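Local coordinates for putative secreted protein (Streptomyces coelicolor A3, PDB 2QF9) that is of unknown function but is probably secreted and belongs to the DUF305 family of the ferritin-like clan, at residues E113-Y116 with L117-M120; S27-V30 with R31-D35. One frame throughout, in Å; residues are numbered along the deposited sequence. Where two conformers were deposited one is given.

Contact 1. Residues E113-Y116 with L117-M120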
ATOM      1  N   GLU A 113      -9.273  20.049   0.500  1.00 10.33           N
ATOM      2  CA  GLU A 113      -9.957  19.121   1.413  1.00  9.76           C
ATOM      3  C   GLU A 113     -11.370  18.809   0.907  1.00 10.48           C
ATOM      4  O   GLU A 113     -11.768  17.638   0.784  1.00  9.85           O
ATOM      5  CB  GLU A 113     -10.044  19.725   2.823  1.00 10.80           C
ATOM      6  CG  GLU A 113      -8.693  19.895   3.502  1.00 10.59           C
ATOM      7  CD  GLU A 113      -8.734  20.963   4.589  1.00 11.94           C
ATOM      8  OE1 GLU A 113      -9.733  20.994   5.323  1.00 13.72           O
ATOM      9  OE2 GLU A 113      -7.773  21.749   4.688  1.00 11.76           O
ATOM     10  N   VAL A 114     -12.121  19.864   0.592  1.00 10.21           N
ATOM     11  CA  VAL A 114     -13.505  19.696   0.135  1.00 10.06           C
ATOM     12  C   VAL A 114     -13.543  18.874  -1.148  1.00  9.77           C
ATOM     13  O   VAL A 114     -14.338  17.936  -1.285  1.00  9.32           O
ATOM     14  CB  VAL A 114     -14.164  21.085  -0.055  1.00 10.22           C
ATOM     15  CG1 VAL A 114     -15.461  20.993  -0.875  1.00 11.20           C
ATOM     16  CG2 VAL A 114     -14.425  21.713   1.341  1.00 10.38           C
ATOM     17  N   TYR A 115     -12.679  19.220  -2.083  1.00 10.38           N
ATOM     18  CA  TYR A 115     -12.699  18.561  -3.398  1.00 10.35           C
ATOM     19  C   TYR A 115     -12.339  17.083  -3.264  1.00 10.15           C
ATOM     20  O   TYR A 115     -12.978  16.236  -3.876  1.00  9.95           O
ATOM     21  CB  TYR A 115     -11.773  19.267  -4.380  1.00 11.42           C
ATOM     22  CG  TYR A 115     -12.109  18.924  -5.823  1.00 11.94           C
ATOM     23  CD1 TYR A 115     -13.339  19.313  -6.373  1.00 15.63           C
ATOM     24  CD2 TYR A 115     -11.218  18.230  -6.628  1.00 12.74           C
ATOM     25  CE1 TYR A 115     -13.663  19.004  -7.694  1.00 17.21           C
ATOM     26  CE2 TYR A 115     -11.531  17.912  -7.941  1.00 13.84           C
ATOM     27  CZ  TYR A 115     -12.754  18.304  -8.473  1.00 16.66           C
ATOM     28  OH  TYR A 115     -13.098  17.999  -9.778  1.00 17.39           O
ATOM     29  N   TYR A 116     -11.354  16.787  -2.416  1.00  9.78           N
ATOM     30  CA  TYR A 116     -10.964  15.408  -2.094  1.00  9.44           C
ATOM     31  C   TYR A 116     -12.136  14.639  -1.479  1.00  9.67           C
ATOM     32  O   TYR A 116     -12.440  13.514  -1.885  1.00 10.09           O
ATOM     33  CB  TYR A 116      -9.784  15.437  -1.116  1.00  9.59           C
ATOM     34  CG  TYR A 116      -9.424  14.092  -0.554  1.00  8.28           C
ATOM     35  CD1 TYR A 116      -8.712  13.151  -1.324  1.00 10.12           C
ATOM     36  CD2 TYR A 116      -9.818  13.731   0.752  1.00  9.68           C
ATOM     37  CE1 TYR A 116      -8.377  11.904  -0.803  1.00 10.25           C
ATOM     38  CE2 TYR A 116      -9.496  12.486   1.281  1.00  8.54           C
ATOM     39  CZ  TYR A 116      -8.782  11.569   0.503  1.00  9.67           C
ATOM     40  OH  TYR A 116      -8.447  10.353   1.022  1.00  9.93           O
ATOM     41  N   LEU A 117     -12.776  15.243  -0.484  1.00  8.56           N
ATOM     42  CA  LEU A 117     -13.923  14.625   0.165  1.00  8.88           C
ATOM     43  C   LEU A 117     -15.072  14.359  -0.810  1.00  9.69           C
ATOM     44  O   LEU A 117     -15.737  13.341  -0.718  1.00  9.81           O
ATOM     45  CB  LEU A 117     -14.383  15.457   1.360  1.00  8.56           C
ATOM     46  CG  LEU A 117     -13.383  15.491   2.525  1.00  7.70           C
ATOM     47  CD1 LEU A 117     -13.735  16.656   3.433  1.00  9.01           C
ATOM     48  CD2 LEU A 117     -13.340  14.157   3.299  1.00  8.99           C
ATOM     49  N   GLN A 118     -15.286  15.275  -1.747  1.00  9.58           N
ATOM     50  CA  GLN A 118     -16.340  15.091  -2.759  1.00 10.29           C
ATOM     51  C   GLN A 118     -15.990  13.955  -3.722  1.00 10.45           C
ATOM     52  O   GLN A 118     -16.823  13.068  -3.976  1.00 10.56           O
ATOM     53  CB  GLN A 118     -16.550  16.387  -3.521  1.00 10.48           C
ATOM     54  CG  GLN A 118     -17.272  17.445  -2.679  1.00 10.94           C
ATOM     55  CD  GLN A 118     -17.245  18.820  -3.341  1.00 14.41           C
ATOM     56  OE1 GLN A 118     -16.367  19.118  -4.138  1.00 14.64           O
ATOM     57  NE2 GLN A 118     -18.215  19.664  -2.994  1.00 14.08           N
ATOM     58  N   LEU A 119     -14.758  13.981  -4.237  1.00 10.03           N
ATOM     59  CA  LEU A 119     -14.297  12.911  -5.128  1.00  9.74           C
ATOM     60  C   LEU A 119     -14.307  11.547  -4.440  1.00  9.48           C
ATOM     61  O   LEU A 119     -14.731  10.552  -5.029  1.00  9.04           O
ATOM     62  CB  LEU A 119     -12.899  13.185  -5.652  1.00  9.58           C
ATOM     63  CG  LEU A 119     -12.702  14.340  -6.635  1.00  8.88           C
ATOM     64  CD1 LEU A 119     -11.213  14.502  -6.947  1.00 11.13           C
ATOM     65  CD2 LEU A 119     -13.527  14.154  -7.939  1.00 12.23           C
HETATM   66  N   MSE A 120     -13.857  11.493  -3.191  1.00  9.25           N
HETATM   67  CA  MSE A 120     -13.753  10.212  -2.502  0.70  9.36           C
HETATM   68  C   MSE A 120     -15.152   9.688  -2.127  1.00  9.53           C
HETATM   69  O   MSE A 120     -15.386   8.480  -2.112  1.00  9.73           O
HETATM   70  CB  MSE A 120     -12.837  10.329  -1.281  0.70  9.10           C
HETATM   71  CG  MSE A 120     -12.503   8.997  -0.638  0.70 11.93           C
HETATM   72 SE   MSE A 120     -11.491   7.768  -1.801  0.70 14.72          SE
HETATM   73  CE  MSE A 120      -9.712   8.518  -1.517  0.70 16.29           C
TER

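Contact 2. Residues S27-V30 with R31-D35. With EDO (1,2-ethanediol), chain C.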
ATOM      1  N   SER A  27      -5.249  10.115  -2.311  1.00 10.87           N
ATOM      2  CA  SER A  27      -4.766  10.307  -0.937  1.00 10.60           C
ATOM      3  C   SER A  27      -3.373  10.924  -0.873  1.00  9.94           C
ATOM      4  O   SER A  27      -3.131  11.836  -0.064  1.00  9.43           O
ATOM      5  CB  SER A  27      -4.855   8.988  -0.147  1.00 10.20           C
ATOM      6  OG  SER A  27      -6.233   8.588  -0.098  1.00 15.02           O
ATOM      7  N   TYR A  28      -2.468  10.459  -1.743  1.00  9.17           N
ATOM      8  CA  TYR A  28      -1.148  11.069  -1.861  1.00 10.12           C
ATOM      9  C   TYR A  28      -1.252  12.537  -2.271  1.00 10.23           C
ATOM     10  O   TYR A  28      -0.545  13.380  -1.727  1.00 10.96           O
ATOM     11  CB  TYR A  28      -0.272  10.317  -2.876  1.00  9.72           C
ATOM     12  CG  TYR A  28       0.533   9.234  -2.204  1.00 10.54           C
ATOM     13  CD1 TYR A  28       0.065   7.908  -2.154  1.00 10.04           C
ATOM     14  CD2 TYR A  28       1.736   9.545  -1.552  1.00 10.88           C
ATOM     15  CE1 TYR A  28       0.810   6.910  -1.501  1.00 12.32           C
ATOM     16  CE2 TYR A  28       2.495   8.532  -0.894  1.00 11.73           C
ATOM     17  CZ  TYR A  28       2.011   7.239  -0.863  1.00 11.53           C
ATOM     18  OH  TYR A  28       2.738   6.255  -0.224  1.00 11.13           O
ATOM     19  N   ILE A  29      -2.144  12.830  -3.216  1.00 10.25           N
ATOM     20  CA  ILE A  29      -2.280  14.189  -3.729  1.00 10.15           C
ATOM     21  C   ILE A  29      -2.809  15.137  -2.640  1.00 10.10           C
ATOM     22  O   ILE A  29      -2.194  16.187  -2.371  1.00  9.52           O
ATOM     23  CB  ILE A  29      -3.176  14.256  -5.004  1.00  9.74           C
ATOM     24  CG1 ILE A  29      -2.535  13.482  -6.176  1.00  9.83           C
ATOM     25  CG2 ILE A  29      -3.405  15.719  -5.409  1.00 10.65           C
ATOM     26  CD1 ILE A  29      -3.536  13.221  -7.317  1.00 10.95           C
ATOM     27  N   VAL A  30      -3.917  14.762  -1.998  1.00  9.72           N
ATOM     28  CA  VAL A  30      -4.506  15.654  -0.991  1.00 10.84           C
ATOM     29  C   VAL A  30      -3.541  15.925   0.180  1.00 10.45           C
ATOM     30  O   VAL A  30      -3.512  17.024   0.714  1.00 11.40           O
ATOM     31  CB  VAL A  30      -5.901  15.197  -0.497  1.00 10.63           C
ATOM     32  CG1 VAL A  30      -5.801  14.074   0.529  1.00  9.43           C
ATOM     33  CG2 VAL A  30      -6.672  16.408   0.096  1.00 10.67           C
ATOM     34  N   ARG A  31      -2.742  14.928   0.559  1.00 10.23           N
ATOM     35  CA  ARG A  31      -1.860  15.099   1.703  1.00 11.15           C
ATOM     36  C   ARG A  31      -0.780  16.143   1.422  1.00 12.07           C
ATOM     37  O   ARG A  31      -0.272  16.786   2.352  1.00 13.00           O
ATOM     38  CB  ARG A  31      -1.281  13.763   2.178  1.00 11.08           C
ATOM     39  CG  ARG A  31      -2.309  12.920   2.952  1.00 10.75           C
ATOM     40  CD  ARG A  31      -1.750  11.518   3.265  1.00 12.02           C
ATOM     41  NE  ARG A  31      -0.407  11.562   3.856  1.00 17.30           N
ATOM     42  CZ  ARG A  31      -0.149  11.726   5.151  1.00 17.27           C
ATOM     43  NH1 ARG A  31      -1.137  11.892   6.021  1.00 15.27           N
ATOM     44  NH2 ARG A  31       1.107  11.744   5.579  1.00 18.49           N
ATOM     45  N   ASP A  32      -0.486  16.360   0.142  1.00 12.33           N
ATOM     46  CA  ASP A  32       0.494  17.359  -0.259  1.00 13.78           C
ATOM     47  C   ASP A  32      -0.115  18.762  -0.460  1.00 14.40           C
ATOM     48  O   ASP A  32       0.618  19.739  -0.661  1.00 15.81           O
ATOM     49  CB  ASP A  32       1.246  16.912  -1.520  1.00 14.61           C
ATOM     50  CG  ASP A  32       2.423  15.979  -1.214  1.00 14.95           C
ATOM     51  OD1 ASP A  32       2.647  15.605  -0.046  1.00 17.64           O
ATOM     52  OD2 ASP A  32       3.124  15.619  -2.168  1.00 17.78           O
ATOM     53  N   ARG A  33      -1.441  18.857  -0.380  1.00 13.44           N
ATOM     54  CA  ARG A  33      -2.148  20.109  -0.712  1.00 13.80           C
ATOM     55  C   ARG A  33      -2.743  20.829   0.501  1.00 13.74           C
ATOM     56  O   ARG A  33      -3.231  21.970   0.383  1.00 15.03           O
ATOM     57  CB  ARG A  33      -3.286  19.855  -1.719  1.00 13.29           C
ATOM     58  CG  ARG A  33      -2.917  19.248  -3.078  1.00 14.81           C
ATOM     59  CD  ARG A  33      -1.719  19.911  -3.738  1.00 16.70           C
ATOM     60  NE  ARG A  33      -1.938  21.323  -4.039  1.00 17.71           N
ATOM     61  CZ  ARG A  33      -1.036  22.126  -4.599  1.00 20.03           C
ATOM     62  NH1 ARG A  33       0.159  21.661  -4.949  1.00 21.54           N
ATOM     63  NH2 ARG A  33      -1.333  23.399  -4.834  1.00 19.72           N
ATOM     64  N   THR A  34      -2.744  20.156   1.640  1.00 13.37           N
ATOM     65  CA  THR A  34      -3.280  20.723   2.862  1.00 13.44           C
ATOM     66  C   THR A  34      -2.482  20.328   4.100  1.00 14.15           C
ATOM     67  O   THR A  34      -1.824  19.280   4.109  1.00 13.87           O
ATOM     68  CB  THR A  34      -4.784  20.379   3.044  1.00 12.97           C
ATOM     69  OG1 THR A  34      -5.286  21.062   4.199  1.00 13.31           O
ATOM     70  CG2 THR A  34      -4.993  18.835   3.189  1.00 12.26           C
ATOM     71  N   ASP A  35      -2.564  21.172   5.135  1.00 14.21           N
ATOM     72  CA  ASP A  35      -2.004  20.843   6.447  1.00 15.37           C
ATOM     73  C   ASP A  35      -3.051  20.264   7.392  1.00 14.74           C
ATOM     74  O   ASP A  35      -2.741  19.926   8.531  1.00 15.37           O
ATOM     75  CB  ASP A  35      -1.345  22.076   7.096  1.00 15.94           C
ATOM     76  CG  ASP A  35      -0.053  22.480   6.414  1.00 20.70           C
ATOM     77  OD1 ASP A  35       0.692  21.595   5.937  1.00 25.62           O
ATOM     78  OD2 ASP A  35       0.217  23.704   6.363  1.00 25.07           O
TER
HETATM   79  C1  EDO C   1       1.582   2.950   0.623  1.00 19.37           C
HETATM   80  O1  EDO C   1       1.647   3.926  -0.406  1.00 15.86           O
HETATM   81  C2  EDO C   1       0.129   2.830   1.064  1.00 18.43           C
HETATM   82  O2  EDO C   1      -0.110   3.749   2.117  1.00 15.94           O
HETATM   83  O   HOH W   1       1.621  12.904  -0.122  1.00 13.95           O
HETATM   84  O   HOH W   2       1.454  13.557  -3.677  1.00 32.03           O

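Contact 1. Residues E113-Y116 with L117-M120
Leu117, Gln118, Leu119 and Met120 each donate their backbone N-H to the carbonyl four residues earlier, from Glu113 to Tyr116, in continuous alpha-helical geometry; the bond from Leu119 N to Tyr115 O, 2.9 Å long, is nearly straight at 171°. Leu119 lies over one face of the Tyr115 ring, its CG 4.0 Å above the plane and displaced toward the rim, while its CD1 comes to 3.6 Å from Tyr115 CE2. Gln118 OE1 approaches the ring obliquely, 3.8 Å from Tyr115 CD1, the amide plane turned 72° from that of the ring. Gln118 stretches out beyond CG and runs alongside Val114, with NE2 3.7 Å from Val114 CG1. This helix, 109-137, is one of four long helices in the chain, consistent with a four-helix bundle as in the ferritin clan. Short helix 98-106 meets Tyr115, and Lys103 makes a cation-pi contact with its ring. NE2 of Gln118 also donates to Lys171 O in the C-terminal tail; with an alanine here, that carbonyl would probably lose its side-chain donor, and a gap would open beside Val114 CG1 and Tyr115 CD1. On the buried side, Tyr116 has CG anti to its own backbone N (chi1 171°), directing the ring into the bundle, where its OH hydrogen-bonds Ser27 OG of helix 8-31. In one of its two deposited conformers the selenomethionine Met120 runs alongside Tyr116 and brings its methyl CE to 3.4 Å from Tyr116 OH.

Contact 2. Residues S27-V30 with R31-D35
Arg31 lays the aliphatic start of its side chain along the Ser27 carbonyl, with CG 3.3 Å from Ser27 O, the same oxygen that accepts the Arg31 backbone N-H. Beyond this residue the pattern of backbone bonds tightens. Asp32 N reaches Ile29 O at 3.0 Å and Arg33 N reaches Val30 O at the same separation, both spanning three residues and both approaching from well above the carbonyl plane; Thr34 N adds only a weak bond to Val30 O. Arg33 brings CG to 3.2 Å from Ile29 O, then bends at chi2 (-46°) and chi3 (-62°), which carries its guanidinium group off to the Leu107 carbonyl and to a salt bridge with Asp108. Thr34 CG2 sits 3.4 Å from Val30 O, while its OG1 hydrogen-bonds Glu113 OE2. Two waters link the Tyr28 carbonyl to the Asp32 carboxylate: one donates to Tyr28 O at 2.7 Å and weakly to OD1, the other weakly to Tyr28 O and to OD2 of Asp32 at 3.1 Å. Further out, Tyr28 OH shares a 2.6 Å hydrogen bond with O1 of an ethanediol, an oxygen lying at the ring edge near its plane. From the second subunit, Arg40 forms a salt bridge with the Asp32 carboxylate, Tyr44 meets the Tyr28 ring edge-to-face, and Tyr28 and Gln48 hydrogen-bond the same diol. The shift from four-residue to three-residue backbone bonds is characteristic of the C-terminal end of a helix, here the turn from helix 8-31 toward helix 37-63, beside the dimer interface.

In the fold
Contact 1 is the more buried of the two, lying in the N-terminal part of helix 109-137, whereas contact 2 is partly buried and closes helix 8-31 where the chain turns toward helix 37-63. Their centres are 11 Å apart, and the two helices pack directly, with Tyr116 CB 3.5 Å from Val30 CG2. Both regions also meet helices 37-63 and 98-106. Contact 1 keeps regular helical bonding, and its side chains pair mainly through aromatic and aliphatic overlap, without touching the second subunit. Contact 2 relies on irregular backbone bonds, water and charged groups, and part of its surface is covered by the other subunit.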